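Local coordinates for Nitrate/nitrite binding protein NrtA (Synechocystis sp., PDB 2G29) that serves as the solute-binding protein of a cyanobacterial ABC transporter, capturing nitrate for uptake by the cell, at residues Thr141-Leu146 with Gly178-Gly183; Asn132-Leu137 with Glu148-Val153; Ile171-Ala176 with Asn342-Tyr347. All coordinates share one frame; numbering follows the deposited sequence.

Contact 1 of 3, residues Thr141-Leu146 with Gly178-Gly183; sequences TDAAPL and GGMEPG
The backbone N of Leu-146 donates to Ala-143 O at 2.9 Å, closing a type I beta turn from Ala-143 to Leu-146, and the methyl CE of Met-180 packs against the same oxygen, with CE 3.0 Å from Ala-143 O. This second approach is tight packing of the S-methyl group against the carbonyl oxygen, not a hydrogen bond. Met-180 reaches this place because its chain bends at chi3 (-84°), folding CE back so that it also lies 3.8 Å from Ala-143 CB, with SD 3.9 Å from Leu-146 CB. A long, flexible thioether suits this buried spot, since it can follow the irregular surface of a turn whose first two residues are alanines.

Beside it the backbones come very close: the CA atoms of Ala-144 and Gly-178 are 4.1 Å apart, and Ala-144 CA makes a CH...O contact of 3.4 Å with Gly-178 O. Glycine fits here because a beta carbon would run into Ala-143 CB and Ala-144 N. That N is already used, donating to Asp-142 OD1 at 3.0 Å from above the carboxylate plane in an Asx turn.

Gly-179 has the positive phi (82°) of the C-prime residue in a Schellman motif, with Met-180 N bonded to Leu-175 O and Gly-179 N to Ala-176 O; its carbonyl O accepts from Lys-147 NZ. The contact thus docks the Schellman-capped end of helix 166-177 against the Asx turn and beta turn that lead into helix 146-151, a loop-on-loop junction within the alpha-beta fold of a periplasmic binding protein.

Contact 2 of 3, residues Asn132-Leu137 with Glu148-Val153; sequences NNYKDL and EAFAKV
With chi1 at -62° in Tyr-134 and -84° in Phe-150, each CG is turned away from its own carbonyl carbon, and the two rings are brought together across a gap in which the nearest CA atoms, those of Tyr-134 and Ala-149, are 8.0 Å apart. The rings meet obliquely, their centroids 5.7 Å apart and their planes at 78°. Tyr-134 CZ comes to the edge of the Phe-150 ring, in its plane, 3.7 Å from Phe-150 CE2, and Tyr-134 OH is 3.4 Å from Phe-150 CD2. Ala-149 suits its place because it is small; its CB sits at the edge of the tyrosine ring, 3.7 Å from Tyr-134 CE2, and also receives Leu-137 CD1 at 3.8 Å. Val-153 adds CG2 beside the hydroxyl, at 3.9 Å from Tyr-134 OH.

No hydrogen bond joins the 3-10 segment 132-137 to segment 148-153 at the end of helix 146-151, so cohesion between them is apolar and aromatic. The hydroxyl of Tyr-134, a polar group in this apolar packing, hydrogen-bonds to Glu-206 OE2. Tyrosine therefore does two jobs: its ring packs against apolar neighbours, while its hydroxyl, beside Phe-150 and Val-153, is satisfied by Glu-206, which touches both of them.

Contact 3 of 3, residues Ile171-Ala176 with Asn342-Tyr347; sequences IRYWLA and NIRWGY
Helix 166-177 and the end of helix 332-344 keep their backbones well apart: the nearest CA atoms, of Arg-172 and Trp-345, are 9.0 Å from each other, so long side chains must span the gap. The second helix finishes in a Schellman motif at Gly-346, whose positive phi suits glycine; Tyr-347, just after it, also points at the first helix.

Trp-345 lies sandwiched between two arginines. Over one face runs Arg-172, extended from CG to NE, with CD 3.5 Å from the centroid of the five-membered ring in a CH-pi contact; its CZ, 4.7 Å from that centroid, makes a cation-pi interaction, although the guanidinium is tilted 64° from the indole plane. Arg-344 CD lies against the opposite face, offset toward its rim. Ala-176, small enough to let the indole approach, puts CB at its edge, 4.1 Å from Trp-345 CH2. Tyr-347 OH lies over a face of the Arg-172 guanidinium, whose NE is bridged to Asp-168.

Tyr-173 CD1 sits at the edge of the Arg-344 guanidinium, 3.5 Å from NH1, the two planes 84° apart. One water, seated over the centre of the Tyr-173 ring, ties the helices together: it donates to Tyr-173 O at 3.0 Å and accepts from Arg-344 NH2 at 2.9 Å. Arg-344 also has a salt bridge to Glu-341. Helix 403-408 borders this side through Tyr-406 and Leu-407, whereas Ile-171 and Trp-174 touch strand 207-211.

The three contacts form a chain of packing outward from the region of the nitrate site. Contact 3 lies nearest to it: the side chain of Arg-172 is about 9 Å from that of the nitrate-binding His-167 on the same helix. Contact 1 follows at the C-terminal end of that helix, its centre about 12 Å from the centre of contact 3, joined to it by Pro-182 CG against Trp-345 CZ3 (3.4 Å) and Ala-143 CB against Trp-174 O (3.5 Å). The centre of contact 2 is about 12 Å from that of contact 1, and the two meet where Leu-146 CD2 touches Tyr-134 CD2 at 3.5 Å. Contacts 2 and 3, with centres about 22 Å apart, still touch through Phe-150 and Leu-175.

Contact 1 of 3, residues Thr141-Leu146 with Gly178-Gly183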
# COMPACT_ATOMS: atom_id res chain seq x y z
N THR A 141 3.10 19.75 1.89
CA THR A 141 3.38 19.08 0.63
C THR A 141 4.61 19.64 -0.07
O THR A 141 5.19 18.97 -0.90
CB THR A 141 2.18 19.15 -0.34
OG1 THR A 141 1.88 20.52 -0.61
CG2 THR A 141 0.93 18.47 0.28
N ASP A 142 5.02 20.87 0.27
CA ASP A 142 6.23 21.44 -0.34
C ASP A 142 7.44 21.09 0.54
O ASP A 142 7.67 21.68 1.60
CB ASP A 142 6.08 22.96 -0.51
CG ASP A 142 7.32 23.61 -1.07
OD1 ASP A 142 8.26 22.91 -1.50
OD2 ASP A 142 7.37 24.87 -1.09
N ALA A 143 8.22 20.12 0.09
CA ALA A 143 9.38 19.65 0.83
C ALA A 143 10.63 20.54 0.71
O ALA A 143 11.60 20.31 1.43
CB ALA A 143 9.73 18.22 0.35
N ALA A 144 10.61 21.55 -0.17
CA ALA A 144 11.80 22.37 -0.37
C ALA A 144 12.54 22.92 0.86
O ALA A 144 13.77 22.95 0.88
CB ALA A 144 11.49 23.52 -1.34
N PRO A 145 11.81 23.36 1.90
CA PRO A 145 12.48 23.87 3.11
C PRO A 145 13.41 22.85 3.77
O PRO A 145 14.33 23.20 4.53
CB PRO A 145 11.32 24.27 4.03
CG PRO A 145 10.15 23.47 3.51
CD PRO A 145 10.35 23.52 2.01
N LEU A 146 13.18 21.57 3.50
CA LEU A 146 14.03 20.54 4.08
C LEU A 146 15.43 20.51 3.49
O LEU A 146 16.34 19.94 4.09
CB LEU A 146 13.38 19.16 3.91
CG LEU A 146 12.07 18.97 4.66
CD1 LEU A 146 11.53 17.58 4.27
CD2 LEU A 146 12.25 19.07 6.18
N GLY A 178 10.51 18.61 -4.17
CA GLY A 178 11.13 19.67 -3.38
C GLY A 178 12.60 19.95 -3.71
O GLY A 178 13.29 20.67 -2.96
N GLY A 179 13.10 19.36 -4.80
CA GLY A 179 14.48 19.56 -5.20
C GLY A 179 15.56 18.74 -4.53
O GLY A 179 16.74 19.08 -4.64
N MET A 180 15.20 17.67 -3.83
CA MET A 180 16.21 16.85 -3.14
C MET A 180 16.38 15.52 -3.84
O MET A 180 15.41 14.88 -4.24
CB MET A 180 15.82 16.67 -1.68
CG MET A 180 16.02 17.95 -0.88
SD MET A 180 15.08 17.91 0.66
CE MET A 180 13.55 18.44 0.04
N GLU A 181 17.63 15.12 -3.99
CA GLU A 181 17.94 13.90 -4.71
C GLU A 181 18.47 12.76 -3.88
O GLU A 181 19.40 12.94 -3.10
CB GLU A 181 18.94 14.22 -5.82
CG GLU A 181 19.50 12.99 -6.52
CD GLU A 181 20.29 13.36 -7.76
OE1 GLU A 181 20.46 14.57 -8.02
OE2 GLU A 181 20.72 12.43 -8.47
N PRO A 182 17.88 11.56 -4.03
CA PRO A 182 18.37 10.41 -3.26
C PRO A 182 19.82 10.15 -3.64
O PRO A 182 20.18 10.23 -4.82
CB PRO A 182 17.45 9.28 -3.69
CG PRO A 182 16.97 9.71 -5.04
CD PRO A 182 16.74 11.18 -4.88
N GLY A 183 20.65 9.87 -2.65
CA GLY A 183 22.05 9.59 -2.90
C GLY A 183 22.92 10.83 -2.81
O GLY A 183 24.16 10.72 -2.76

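Contact 2 of 3, residues Asn132-Leu137 with Glu148-Val153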
# COMPACT_ATOMS: atom_id res chain seq x y z
N ASN A 132 10.63 15.74 15.31
CA ASN A 132 10.38 17.01 15.98
C ASN A 132 11.40 18.09 15.69
O ASN A 132 11.11 19.29 15.87
CB ASN A 132 10.30 16.81 17.49
CG ASN A 132 9.11 16.02 17.89
OD1 ASN A 132 8.07 16.11 17.25
ND2 ASN A 132 9.23 15.26 18.97
N ASN A 133 12.58 17.71 15.23
CA ASN A 133 13.59 18.72 14.91
C ASN A 133 13.16 19.60 13.74
O ASN A 133 13.81 20.62 13.46
CB ASN A 133 14.94 18.08 14.59
CG ASN A 133 15.60 17.52 15.82
OD1 ASN A 133 15.30 17.93 16.94
ND2 ASN A 133 16.50 16.57 15.63
N TYR A 134 12.07 19.24 13.06
CA TYR A 134 11.62 20.02 11.91
C TYR A 134 10.35 20.78 12.20
O TYR A 134 9.75 21.37 11.29
CB TYR A 134 11.40 19.07 10.72
CG TYR A 134 12.68 18.39 10.31
CD1 TYR A 134 13.04 17.16 10.85
CD2 TYR A 134 13.57 19.03 9.46
CE1 TYR A 134 14.25 16.58 10.55
CE2 TYR A 134 14.78 18.48 9.15
CZ TYR A 134 15.13 17.26 9.70
OH TYR A 134 16.37 16.76 9.44
N LYS A 135 9.95 20.80 13.46
CA LYS A 135 8.71 21.48 13.81
C LYS A 135 8.65 22.96 13.42
O LYS A 135 7.62 23.41 12.94
CB LYS A 135 8.40 21.31 15.30
CG LYS A 135 7.71 19.97 15.61
CD LYS A 135 7.16 19.95 17.04
CE LYS A 135 6.30 18.71 17.31
NZ LYS A 135 5.66 18.79 18.66
N ASP A 136 9.74 23.70 13.59
CA ASP A 136 9.69 25.12 13.26
C ASP A 136 9.42 25.41 11.79
O ASP A 136 8.87 26.47 11.45
CB ASP A 136 10.99 25.80 13.73
CG ASP A 136 11.23 25.61 15.22
OD1 ASP A 136 10.28 25.83 16.01
OD2 ASP A 136 12.36 25.24 15.63
N LEU A 137 9.78 24.47 10.91
CA LEU A 137 9.60 24.62 9.47
C LEU A 137 8.17 24.40 8.98
O LEU A 137 7.84 24.78 7.83
CB LEU A 137 10.54 23.68 8.70
CG LEU A 137 12.04 23.90 8.92
CD1 LEU A 137 12.86 22.86 8.17
CD2 LEU A 137 12.40 25.29 8.42
N GLU A 148 17.85 22.88 3.02
CA GLU A 148 18.82 23.52 3.90
C GLU A 148 18.89 22.84 5.26
O GLU A 148 19.95 22.80 5.90
CB GLU A 148 18.49 25.00 4.09
CG GLU A 148 18.67 25.89 2.87
CD GLU A 148 18.71 27.37 3.24
OE1 GLU A 148 17.92 27.78 4.12
OE2 GLU A 148 19.53 28.12 2.66
N ALA A 149 17.76 22.32 5.74
CA ALA A 149 17.76 21.67 7.06
C ALA A 149 18.51 20.34 7.05
O ALA A 149 19.24 20.02 7.99
CB ALA A 149 16.31 21.46 7.54
N PHE A 150 18.31 19.55 5.98
CA PHE A 150 19.00 18.27 5.87
C PHE A 150 20.52 18.48 5.77
O PHE A 150 21.31 17.63 6.19
CB PHE A 150 18.51 17.50 4.63
CG PHE A 150 17.24 16.70 4.86
CD1 PHE A 150 16.82 15.82 3.87
CD2 PHE A 150 16.49 16.83 6.02
CE1 PHE A 150 15.65 15.07 4.03
CE2 PHE A 150 15.31 16.08 6.19
CZ PHE A 150 14.90 15.21 5.20
N ALA A 151 20.92 19.62 5.20
CA ALA A 151 22.34 19.92 5.06
C ALA A 151 23.05 20.01 6.42
O ALA A 151 24.28 19.80 6.51
CB ALA A 151 22.52 21.22 4.29
N LYS A 152 22.30 20.31 7.47
CA LYS A 152 22.88 20.40 8.82
C LYS A 152 23.04 19.01 9.46
O LYS A 152 23.56 18.88 10.57
CB LYS A 152 21.99 21.27 9.73
CG LYS A 152 21.67 22.63 9.16
CD LYS A 152 20.91 23.51 10.15
CE LYS A 152 20.56 24.85 9.49
NZ LYS A 152 20.07 25.90 10.44
N VAL A 153 22.60 17.97 8.74
CA VAL A 153 22.67 16.60 9.26
C VAL A 153 23.73 15.80 8.51
O VAL A 153 23.84 15.94 7.31
CB VAL A 153 21.28 15.89 9.07
CG1 VAL A 153 21.33 14.45 9.53
CG2 VAL A 153 20.21 16.66 9.83

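Contact 3 of 3, residues Ile171-Ala176 with Asn342-Tyr347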
# COMPACT_ATOMS: atom_id res chain seq x y z
N ILE A 171 7.68 8.86 -0.71
CA ILE A 171 8.62 9.78 -0.09
C ILE A 171 9.67 10.32 -1.07
O ILE A 171 10.03 11.49 -0.99
CB ILE A 171 9.23 9.15 1.22
CG1 ILE A 171 9.65 10.27 2.17
CG2 ILE A 171 10.40 8.23 0.91
CD1 ILE A 171 9.96 9.78 3.57
N ARG A 172 10.13 9.50 -2.01
CA ARG A 172 11.07 9.97 -3.02
C ARG A 172 10.39 10.99 -3.93
O ARG A 172 11.01 11.97 -4.35
CB ARG A 172 11.58 8.83 -3.89
CG ARG A 172 12.56 7.92 -3.19
CD ARG A 172 12.94 6.75 -4.07
NE ARG A 172 13.99 5.97 -3.40
CZ ARG A 172 15.24 5.83 -3.86
NH1 ARG A 172 15.62 6.41 -5.01
NH2 ARG A 172 16.13 5.20 -3.11
N TYR A 173 9.11 10.78 -4.26
CA TYR A 173 8.41 11.73 -5.14
C TYR A 173 8.29 13.10 -4.47
O TYR A 173 8.53 14.15 -5.09
CB TYR A 173 7.01 11.17 -5.49
CG TYR A 173 6.31 11.92 -6.58
CD1 TYR A 173 6.34 11.46 -7.89
CD2 TYR A 173 5.70 13.17 -6.32
CE1 TYR A 173 5.80 12.22 -8.94
CE2 TYR A 173 5.19 13.94 -7.37
CZ TYR A 173 5.24 13.46 -8.67
OH TYR A 173 4.81 14.21 -9.77
N TRP A 174 7.93 13.08 -3.19
CA TRP A 174 7.75 14.30 -2.41
C TRP A 174 9.07 15.05 -2.27
O TRP A 174 9.13 16.28 -2.49
CB TRP A 174 7.15 13.91 -1.05
CG TRP A 174 7.10 14.98 0.05
CD1 TRP A 174 6.30 16.09 0.10
CD2 TRP A 174 7.80 14.92 1.27
NE1 TRP A 174 6.46 16.72 1.30
CE2 TRP A 174 7.39 16.03 2.05
CE3 TRP A 174 8.76 14.05 1.81
CZ2 TRP A 174 7.89 16.28 3.33
CZ3 TRP A 174 9.25 14.29 3.06
CH2 TRP A 174 8.83 15.41 3.82
N LEU A 175 10.15 14.32 -1.95
CA LEU A 175 11.45 14.97 -1.75
C LEU A 175 11.98 15.48 -3.07
O LEU A 175 12.53 16.58 -3.13
CB LEU A 175 12.46 14.03 -1.07
CG LEU A 175 12.13 13.80 0.42
CD1 LEU A 175 12.88 12.59 0.97
CD2 LEU A 175 12.50 15.05 1.23
N ALA A 176 11.79 14.72 -4.14
CA ALA A 176 12.26 15.15 -5.43
C ALA A 176 11.50 16.38 -5.92
O ALA A 176 12.11 17.25 -6.54
CB ALA A 176 12.14 14.01 -6.46
N ASN A 342 9.58 2.81 -10.63
CA ASN A 342 10.72 1.95 -10.27
C ASN A 342 11.82 2.18 -11.33
O ASN A 342 13.02 2.21 -11.00
CB ASN A 342 10.33 0.47 -10.19
CG ASN A 342 10.06 0.01 -8.74
OD1 ASN A 342 10.87 -0.71 -8.16
ND2 ASN A 342 8.98 0.48 -8.14
N ILE A 343 11.44 2.37 -12.59
CA ILE A 343 12.44 2.68 -13.61
C ILE A 343 13.05 4.06 -13.30
O ILE A 343 14.25 4.23 -13.40
CB ILE A 343 11.81 2.65 -15.01
CG1 ILE A 343 11.48 1.20 -15.42
CG2 ILE A 343 12.75 3.34 -16.01
CD1 ILE A 343 10.62 1.08 -16.67
N ARG A 344 12.23 5.01 -12.87
CA ARG A 344 12.74 6.35 -12.53
C ARG A 344 13.94 6.30 -11.61
O ARG A 344 14.90 7.05 -11.77
CB ARG A 344 11.65 7.20 -11.85
CG ARG A 344 12.10 8.61 -11.49
CD ARG A 344 11.09 9.30 -10.61
NE ARG A 344 11.52 10.67 -10.35
CZ ARG A 344 10.77 11.56 -9.71
NH1 ARG A 344 9.55 11.25 -9.26
NH2 ARG A 344 11.25 12.80 -9.51
N TRP A 345 13.88 5.42 -10.61
CA TRP A 345 14.95 5.31 -9.62
C TRP A 345 15.96 4.21 -9.87
O TRP A 345 16.84 4.03 -9.06
CB TRP A 345 14.32 5.16 -8.22
CG TRP A 345 13.47 6.35 -7.85
CD1 TRP A 345 12.12 6.34 -7.50
CD2 TRP A 345 13.88 7.73 -7.81
NE1 TRP A 345 11.71 7.62 -7.26
CE2 TRP A 345 12.75 8.49 -7.45
CE3 TRP A 345 15.10 8.38 -8.07
CZ2 TRP A 345 12.80 9.90 -7.31
CZ3 TRP A 345 15.15 9.78 -7.94
CH2 TRP A 345 14.00 10.52 -7.56
N GLY A 346 15.83 3.50 -10.98
CA GLY A 346 16.81 2.46 -11.29
C GLY A 346 16.59 1.10 -10.67
O GLY A 346 17.50 0.26 -10.69
N TYR A 347 15.42 0.87 -10.08
CA TYR A 347 15.13 -0.44 -9.50
C TYR A 347 14.84 -1.47 -10.58
O TYR A 347 15.04 -2.66 -10.36
CB TYR A 347 13.91 -0.35 -8.56
CG TYR A 347 14.18 0.33 -7.25
CD1 TYR A 347 13.55 1.52 -6.93
CD2 TYR A 347 15.05 -0.25 -6.31
CE1 TYR A 347 13.77 2.14 -5.67
CE2 TYR A 347 15.26 0.36 -5.05
CZ TYR A 347 14.62 1.54 -4.75
OH TYR A 347 14.81 2.09 -3.49
O HOH W 1 9.02 13.96 -8.01